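Long-range contact in Rbstp0775 protein (Geobacillus stearothermophilus, PDB 1RZ3), which is of unknown function but belongs to the phosphoribulokinase/uridine kinase family and probably acts as an ATP-binding kinase: residues Leu46-Met58 with Val120-Gly132. Sequence-based numbering, arbitrary orientation.
Sequences LREQGISVCVFHM and VYLSDSDMIMIEG. With CA (calcium ion), chain C.
Phe-56 and Cys-54, on one face of a parallel strand pair, pack against Val-120 and, just past its strand, Leu-122, and show how a P-loop fold joins an edge strand, 53-57, to a neighbouring hairpin. Leu-122 CD2 meets the phenyl edge in the ring plane, 3.8 Å from Phe-56 CE2, and Ile-128 CG2 approaches that same edge; Val-120 CG1 comes obliquely to Phe-56 CZ. With SG anti to the backbone N (chi1 179°), Cys-54 lays its sulfur against both Val-120 and Leu-122, 3.5 Å from Leu-122 CD2. On the other face Leu-46 CD1 touches the selenomethionine methyl Met-129 CE at 3.8 Å.

Backbone bonds alternate from Ser-52 O to Met-58 N, zipping 53-57 to 127-132 with their axes 19° apart. Beyond Phe-56, His-57 ND1 donates to the anti lone pair of Glu-131 OE2 at 2.6 Å, the acceptor lying in the imidazole plane. Because OE2 also bonds Thr-36 of the probable Walker A motif, an alanine in place of His-57 would probably leave the carboxylate freer to turn and this link to the P-loop less firmly set. At the opposite end Asp-126 OD2 takes the Ser-52 N-H at 2.8 Å, nearly straight at 173°, while Ser-52 O accepts from both Asp-126 N and Met-127 N. A water joins Ser-52 OG to the calcium ion held by Asp-124 OD1 at 2.3 Å.

Helix 35-48 covers the Val-55 and Met-129 face, helix 3-15 packs on Leu-46 and Met-127, and strand 102-109 backs Phe-56 and Val-120.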
ATOM      1  N   LEU A  46      -0.905 -16.729   5.405  1.00 18.80           N
ATOM      2  CA  LEU A  46      -2.292 -16.636   5.850  1.00 18.62           C
ATOM      3  C   LEU A  46      -3.175 -17.638   5.115  1.00 18.92           C
ATOM      4  O   LEU A  46      -4.031 -18.294   5.721  1.00 17.85           O
ATOM      5  CB  LEU A  46      -2.818 -15.205   5.643  1.00 20.28           C
ATOM      6  CG  LEU A  46      -2.267 -14.165   6.632  1.00 21.48           C
ATOM      7  CD1 LEU A  46      -2.591 -12.762   6.155  1.00 20.47           C
ATOM      8  CD2 LEU A  46      -2.861 -14.411   8.017  1.00 22.91           C
ATOM      9  N   ARG A  47      -2.968 -17.771   3.809  1.00 18.79           N
ATOM     10  CA  ARG A  47      -3.760 -18.714   3.024  1.00 19.80           C
ATOM     11  C   ARG A  47      -3.579 -20.139   3.537  1.00 22.14           C
ATOM     12  O   ARG A  47      -4.524 -20.926   3.564  1.00 20.57           O
ATOM     13  CB  ARG A  47      -3.365 -18.640   1.550  1.00 20.34           C
ATOM     14  CG  ARG A  47      -3.742 -17.322   0.890  1.00 19.88           C
ATOM     15  CD  ARG A  47      -3.339 -17.297  -0.578  1.00 21.15           C
ATOM     16  NE  ARG A  47      -3.678 -16.016  -1.185  1.00 19.34           N
ATOM     17  CZ  ARG A  47      -2.783 -15.128  -1.600  1.00 21.99           C
ATOM     18  NH1 ARG A  47      -1.488 -15.390  -1.485  1.00 20.58           N
ATOM     19  NH2 ARG A  47      -3.183 -13.968  -2.104  1.00 22.75           N
ATOM     20  N   GLU A  48      -2.364 -20.466   3.951  1.00 25.08           N
ATOM     21  CA  GLU A  48      -2.089 -21.797   4.464  1.00 28.56           C
ATOM     22  C   GLU A  48      -2.747 -21.988   5.825  1.00 28.64           C
ATOM     23  O   GLU A  48      -2.910 -23.115   6.286  1.00 27.73           O
ATOM     24  CB  GLU A  48      -0.578 -22.022   4.525  1.00 31.55           C
ATOM     25  CG  GLU A  48       0.062 -21.870   3.150  1.00 38.00           C
ATOM     26  CD  GLU A  48       1.559 -22.070   3.152  1.00 42.92           C
ATOM     27  OE1 GLU A  48       2.261 -21.337   3.885  1.00 45.70           O
ATOM     28  OE2 GLU A  48       2.033 -22.958   2.410  1.00 44.20           O
ATOM     29  N   GLN A  49      -3.142 -20.882   6.455  1.00 27.82           N
ATOM     30  CA  GLN A  49      -3.819 -20.943   7.745  1.00 27.83           C
ATOM     31  C   GLN A  49      -5.326 -20.957   7.493  1.00 27.04           C
ATOM     32  O   GLN A  49      -6.124 -20.841   8.422  1.00 28.54           O
ATOM     33  CB  GLN A  49      -3.467 -19.733   8.618  1.00 31.86           C
ATOM     34  CG  GLN A  49      -1.984 -19.527   8.863  1.00 35.95           C
ATOM     35  CD  GLN A  49      -1.277 -20.793   9.292  1.00 38.80           C
ATOM     36  OE1 GLN A  49      -1.698 -21.467  10.232  1.00 40.24           O
ATOM     37  NE2 GLN A  49      -0.190 -21.123   8.602  1.00 40.86           N
ATOM     38  N   GLY A  50      -5.710 -21.076   6.225  1.00 23.07           N
ATOM     39  CA  GLY A  50      -7.123 -21.123   5.886  1.00 20.59           C
ATOM     40  C   GLY A  50      -7.796 -19.783   5.665  1.00 18.03           C
ATOM     41  O   GLY A  50      -9.019 -19.688   5.726  1.00 18.69           O
ATOM     42  N   ILE A  51      -7.006 -18.746   5.401  1.00 17.76           N
ATOM     43  CA  ILE A  51      -7.563 -17.416   5.169  1.00 17.17           C
ATOM     44  C   ILE A  51      -7.509 -17.036   3.691  1.00 17.14           C
ATOM     45  O   ILE A  51      -6.449 -17.119   3.064  1.00 15.03           O
ATOM     46  CB  ILE A  51      -6.791 -16.327   5.951  1.00 17.23           C
ATOM     47  CG1 ILE A  51      -6.686 -16.706   7.434  1.00 17.77           C
ATOM     48  CG2 ILE A  51      -7.478 -14.976   5.768  1.00 16.39           C
ATOM     49  CD1 ILE A  51      -8.015 -16.871   8.141  1.00 18.73           C
ATOM     50  N   SER A  52      -8.646 -16.622   3.134  1.00 14.76           N
ATOM     51  CA  SER A  52      -8.678 -16.194   1.738  1.00 15.09           C
ATOM     52  C   SER A  52      -8.258 -14.728   1.742  1.00 14.65           C
ATOM     53  O   SER A  52      -8.932 -13.892   2.345  1.00 11.66           O
ATOM     54  CB  SER A  52     -10.083 -16.324   1.151  1.00 15.23           C
ATOM     55  OG  SER A  52     -10.424 -17.683   0.941  1.00 17.95           O
ATOM     56  N   VAL A  53      -7.152 -14.431   1.067  1.00 14.04           N
ATOM     57  CA  VAL A  53      -6.610 -13.073   1.016  1.00 15.16           C
ATOM     58  C   VAL A  53      -6.487 -12.522  -0.406  1.00 17.06           C
ATOM     59  O   VAL A  53      -5.966 -13.195  -1.299  1.00 15.85           O
ATOM     60  CB  VAL A  53      -5.199 -13.024   1.661  1.00 16.76           C
ATOM     61  CG1 VAL A  53      -4.683 -11.583   1.700  1.00 14.98           C
ATOM     62  CG2 VAL A  53      -5.237 -13.624   3.060  1.00 17.88           C
ATOM     63  N   CYS A  54      -6.971 -11.295  -0.599  1.00 16.67           N
ATOM     64  CA  CYS A  54      -6.898 -10.598  -1.886  1.00 17.23           C
ATOM     65  C   CYS A  54      -5.825  -9.519  -1.674  1.00 17.63           C
ATOM     66  O   CYS A  54      -5.865  -8.791  -0.682  1.00 15.55           O
ATOM     67  CB  CYS A  54      -8.253  -9.955  -2.217  1.00 20.96           C
ATOM     68  SG  CYS A  54      -8.298  -9.033  -3.773  1.00 29.12           S
ATOM     69  N   VAL A  55      -4.872  -9.416  -2.595  1.00 15.99           N
ATOM     70  CA  VAL A  55      -3.783  -8.452  -2.444  1.00 16.97           C
ATOM     71  C   VAL A  55      -3.737  -7.369  -3.520  1.00 18.38           C
ATOM     72  O   VAL A  55      -3.929  -7.649  -4.703  1.00 18.10           O
ATOM     73  CB  VAL A  55      -2.412  -9.176  -2.455  1.00 17.15           C
ATOM     74  CG1 VAL A  55      -1.296  -8.184  -2.160  1.00 17.38           C
ATOM     75  CG2 VAL A  55      -2.405 -10.325  -1.443  1.00 16.32           C
ATOM     76  N   PHE A  56      -3.480  -6.132  -3.094  1.00 17.13           N
ATOM     77  CA  PHE A  56      -3.361  -4.986  -3.999  1.00 15.72           C
ATOM     78  C   PHE A  56      -1.979  -4.387  -3.776  1.00 16.02           C
ATOM     79  O   PHE A  56      -1.481  -4.373  -2.648  1.00 14.54           O
ATOM     80  CB  PHE A  56      -4.424  -3.923  -3.687  1.00 17.08           C
ATOM     81  CG  PHE A  56      -5.805  -4.290  -4.144  1.00 17.44           C
ATOM     82  CD1 PHE A  56      -6.197  -4.069  -5.459  1.00 18.53           C
ATOM     83  CD2 PHE A  56      -6.709  -4.872  -3.263  1.00 19.03           C
ATOM     84  CE1 PHE A  56      -7.480  -4.422  -5.892  1.00 20.49           C
ATOM     85  CE2 PHE A  56      -7.990  -5.228  -3.684  1.00 20.01           C
ATOM     86  CZ  PHE A  56      -8.375  -5.003  -4.999  1.00 20.12           C
ATOM     87  N   HIS A  57      -1.362  -3.899  -4.850  1.00 15.40           N
ATOM     88  CA  HIS A  57      -0.034  -3.298  -4.782  1.00 15.91           C
ATOM     89  C   HIS A  57      -0.195  -1.888  -5.342  1.00 15.74           C
ATOM     90  O   HIS A  57      -0.446  -1.721  -6.534  1.00 15.14           O
ATOM     91  CB  HIS A  57       0.944  -4.103  -5.643  1.00 17.87           C
ATOM     92  CG  HIS A  57       1.074  -5.537  -5.230  1.00 19.36           C
ATOM     93  ND1 HIS A  57       1.896  -5.943  -4.200  1.00 18.01           N
ATOM     94  CD2 HIS A  57       0.477  -6.659  -5.699  1.00 21.51           C
ATOM     95  CE1 HIS A  57       1.800  -7.254  -4.053  1.00 19.30           C
ATOM     96  NE2 HIS A  57       0.946  -7.711  -4.951  1.00 20.82           N
HETATM   97  N   MSE A  58      -0.041  -0.875  -4.495  1.00 16.53           N
HETATM   98  CA  MSE A  58      -0.252   0.499  -4.947  1.00 17.22           C
HETATM   99  C   MSE A  58       0.599   0.989  -6.108  1.00 15.44           C
HETATM  100  O   MSE A  58       0.184   1.902  -6.823  1.00 14.41           O
HETATM  101  CB  MSE A  58      -0.141   1.474  -3.776  1.00 18.33           C
HETATM  102  CG  MSE A  58      -1.189   1.248  -2.686  1.00 23.28           C
HETATM  103 SE   MSE A  58      -3.003   1.043  -3.340  1.00 26.94          SE
HETATM  104  CE  MSE A  58      -3.258   2.819  -4.061  1.00 28.39           C
ATOM    105  N   VAL A 120     -10.255  -7.451 -10.373  1.00 16.83           N
ATOM    106  CA  VAL A 120      -9.866  -8.160  -9.165  1.00 16.87           C
ATOM    107  C   VAL A 120     -11.150  -8.498  -8.415  1.00 16.78           C
ATOM    108  O   VAL A 120     -11.976  -7.626  -8.158  1.00 17.05           O
ATOM    109  CB  VAL A 120      -8.955  -7.304  -8.246  1.00 19.74           C
ATOM    110  CG1 VAL A 120      -8.655  -8.067  -6.956  1.00 18.27           C
ATOM    111  CG2 VAL A 120      -7.656  -6.980  -8.961  1.00 20.40           C
ATOM    112  N   TYR A 121     -11.327  -9.769  -8.081  1.00 16.20           N
ATOM    113  CA  TYR A 121     -12.523 -10.194  -7.361  1.00 16.22           C
ATOM    114  C   TYR A 121     -12.291 -10.206  -5.858  1.00 17.16           C
ATOM    115  O   TYR A 121     -11.337 -10.819  -5.373  1.00 17.63           O
ATOM    116  CB  TYR A 121     -12.946 -11.585  -7.837  1.00 18.50           C
ATOM    117  CG  TYR A 121     -13.496 -11.572  -9.241  1.00 18.89           C
ATOM    118  CD1 TYR A 121     -14.852 -11.345  -9.475  1.00 18.82           C
ATOM    119  CD2 TYR A 121     -12.650 -11.728 -10.340  1.00 19.49           C
ATOM    120  CE1 TYR A 121     -15.358 -11.271 -10.770  1.00 18.96           C
ATOM    121  CE2 TYR A 121     -13.141 -11.656 -11.639  1.00 19.46           C
ATOM    122  CZ  TYR A 121     -14.498 -11.425 -11.847  1.00 20.90           C
ATOM    123  OH  TYR A 121     -14.993 -11.346 -13.131  1.00 20.86           O
ATOM    124  N   LEU A 122     -13.165  -9.515  -5.131  1.00 16.11           N
ATOM    125  CA  LEU A 122     -13.090  -9.445  -3.678  1.00 17.76           C
ATOM    126  C   LEU A 122     -13.986 -10.524  -3.089  1.00 17.34           C
ATOM    127  O   LEU A 122     -13.650 -11.154  -2.086  1.00 18.11           O
ATOM    128  CB  LEU A 122     -13.552  -8.067  -3.197  1.00 18.26           C
ATOM    129  CG  LEU A 122     -12.732  -6.896  -3.750  1.00 21.51           C
ATOM    130  CD1 LEU A 122     -13.199  -5.590  -3.117  1.00 24.14           C
ATOM    131  CD2 LEU A 122     -11.260  -7.133  -3.453  1.00 23.45           C
ATOM    132  N   SER A 123     -15.133 -10.714  -3.738  1.00 17.58           N
ATOM    133  CA  SER A 123     -16.137 -11.706  -3.364  1.00 18.41           C
ATOM    134  C   SER A 123     -16.111 -12.182  -1.916  1.00 16.04           C
ATOM    135  O   SER A 123     -16.448 -11.421  -1.011  1.00 18.43           O
ATOM    136  CB  SER A 123     -16.044 -12.907  -4.306  1.00 20.53           C
ATOM    137  OG  SER A 123     -16.103 -12.485  -5.658  1.00 29.39           O
ATOM    138  N   ASP A 124     -15.713 -13.432  -1.682  1.00 14.03           N
ATOM    139  CA  ASP A 124     -15.708 -13.942  -0.315  1.00 14.57           C
ATOM    140  C   ASP A 124     -14.357 -13.902   0.397  1.00 14.58           C
ATOM    141  O   ASP A 124     -14.061 -14.753   1.241  1.00 14.12           O
ATOM    142  CB  ASP A 124     -16.298 -15.365  -0.275  1.00 15.29           C
ATOM    143  CG  ASP A 124     -15.392 -16.398  -0.915  1.00 14.86           C
ATOM    144  OD1 ASP A 124     -14.653 -16.044  -1.854  1.00 12.30           O
ATOM    145  OD2 ASP A 124     -15.433 -17.570  -0.489  1.00 14.35           O
ATOM    146  N   SER A 125     -13.540 -12.904   0.075  1.00 14.09           N
ATOM    147  CA  SER A 125     -12.234 -12.770   0.726  1.00 15.09           C
ATOM    148  C   SER A 125     -12.445 -12.567   2.226  1.00 14.69           C
ATOM    149  O   SER A 125     -13.396 -11.904   2.640  1.00 15.92           O
ATOM    150  CB  SER A 125     -11.474 -11.549   0.189  1.00 15.40           C
ATOM    151  OG  SER A 125     -11.222 -11.638  -1.200  1.00 18.89           O
ATOM    152  N   ASP A 126     -11.563 -13.140   3.039  1.00 14.55           N
ATOM    153  CA  ASP A 126     -11.647 -12.951   4.485  1.00 14.50           C
ATOM    154  C   ASP A 126     -10.886 -11.671   4.822  1.00 14.75           C
ATOM    155  O   ASP A 126     -11.260 -10.923   5.735  1.00 15.01           O
ATOM    156  CB  ASP A 126     -11.002 -14.119   5.227  1.00 16.47           C
ATOM    157  CG  ASP A 126     -11.727 -15.424   4.994  1.00 19.76           C
ATOM    158  OD1 ASP A 126     -12.945 -15.484   5.265  1.00 19.58           O
ATOM    159  OD2 ASP A 126     -11.076 -16.388   4.542  1.00 19.41           O
HETATM  160  N   MSE A 127      -9.816 -11.427   4.071  1.00 12.27           N
HETATM  161  CA  MSE A 127      -8.986 -10.250   4.286  1.00 13.56           C
HETATM  162  C   MSE A 127      -8.522  -9.655   2.969  1.00 13.15           C
HETATM  163  O   MSE A 127      -8.325 -10.368   1.987  1.00 12.83           O
HETATM  164  CB  MSE A 127      -7.740 -10.609   5.104  1.00 13.68           C
HETATM  165  CG  MSE A 127      -8.000 -11.388   6.378  1.00 16.72           C
HETATM  166 SE   MSE A 127      -6.383 -11.575   7.465  1.00 22.36          SE
HETATM  167  CE  MSE A 127      -7.182 -12.395   9.029  1.00 18.56           C
ATOM    168  N   ILE A 128      -8.343  -8.338   2.964  1.00 12.96           N
ATOM    169  CA  ILE A 128      -7.860  -7.624   1.795  1.00 14.67           C
ATOM    170  C   ILE A 128      -6.552  -7.004   2.258  1.00 16.28           C
ATOM    171  O   ILE A 128      -6.519  -6.305   3.274  1.00 17.02           O
ATOM    172  CB  ILE A 128      -8.816  -6.479   1.375  1.00 17.62           C
ATOM    173  CG1 ILE A 128     -10.223  -7.029   1.115  1.00 20.85           C
ATOM    174  CG2 ILE A 128      -8.253  -5.766   0.137  1.00 15.01           C
ATOM    175  CD1 ILE A 128     -10.269  -8.138   0.099  1.00 23.77           C
HETATM  176  N   MSE A 129      -5.473  -7.263   1.533  1.00 14.82           N
HETATM  177  CA  MSE A 129      -4.184  -6.707   1.916  1.00 17.80           C
HETATM  178  C   MSE A 129      -3.682  -5.721   0.875  1.00 16.86           C
HETATM  179  O   MSE A 129      -3.618  -6.033  -0.314  1.00 16.66           O
HETATM  180  CB  MSE A 129      -3.158  -7.817   2.109  1.00 20.88           C
HETATM  181  CG  MSE A 129      -1.856  -7.315   2.694  1.00 27.72           C
HETATM  182 SE   MSE A 129      -0.604  -8.741   2.891  1.00 40.50          SE
HETATM  183  CE  MSE A 129      -1.402  -9.639   4.405  1.00 30.88           C
ATOM    184  N   ILE A 130      -3.330  -4.528   1.336  1.00 17.08           N
ATOM    185  CA  ILE A 130      -2.844  -3.467   0.467  1.00 16.88           C
ATOM    186  C   ILE A 130      -1.457  -3.025   0.923  1.00 16.12           C
ATOM    187  O   ILE A 130      -1.258  -2.710   2.097  1.00 17.06           O
ATOM    188  CB  ILE A 130      -3.805  -2.255   0.514  1.00 17.70           C
ATOM    189  CG1 ILE A 130      -5.216  -2.711   0.125  1.00 20.11           C
ATOM    190  CG2 ILE A 130      -3.310  -1.148  -0.411  1.00 17.70           C
ATOM    191  CD1 ILE A 130      -6.276  -1.646   0.266  1.00 24.00           C
ATOM    192  N   GLU A 131      -0.495  -3.019   0.001  1.00 16.62           N
ATOM    193  CA  GLU A 131       0.858  -2.591   0.331  1.00 15.32           C
ATOM    194  C   GLU A 131       1.278  -1.463  -0.598  1.00 17.18           C
ATOM    195  O   GLU A 131       0.943  -1.469  -1.782  1.00 15.59           O
ATOM    196  CB  GLU A 131       1.846  -3.765   0.215  1.00 18.90           C
ATOM    197  CG  GLU A 131       2.016  -4.350  -1.184  1.00 20.56           C
ATOM    198  CD  GLU A 131       3.125  -3.683  -1.987  1.00 23.35           C
ATOM    199  OE1 GLU A 131       3.746  -2.721  -1.482  1.00 23.18           O
ATOM    200  OE2 GLU A 131       3.375  -4.129  -3.128  1.00 22.97           O
ATOM    201  N   GLY A 132       1.998  -0.488  -0.052  1.00 17.61           N
ATOM    202  CA  GLY A 132       2.453   0.627  -0.863  1.00 16.81           C
ATOM    203  C   GLY A 132       3.022   1.745  -0.024  1.00 16.91           C
ATOM    204  O   GLY A 132       3.023   1.672   1.203  1.00 14.70           O
TER
HETATM  205 CA    CA C 555     -13.111 -17.044  -3.272  1.00 17.70          CA
HETATM  206  O   HOH W   1     -11.323 -18.512   6.988  1.00 39.98           O
HETATM  207  O   HOH W   2     -11.889 -18.619   2.958  1.00 17.96           O
HETATM  208  O   HOH W   3     -12.344 -17.562  -0.891  1.00 18.60           O
HETATM  209  O   HOH W   4     -13.814 -18.811  -4.710  1.00 52.22           O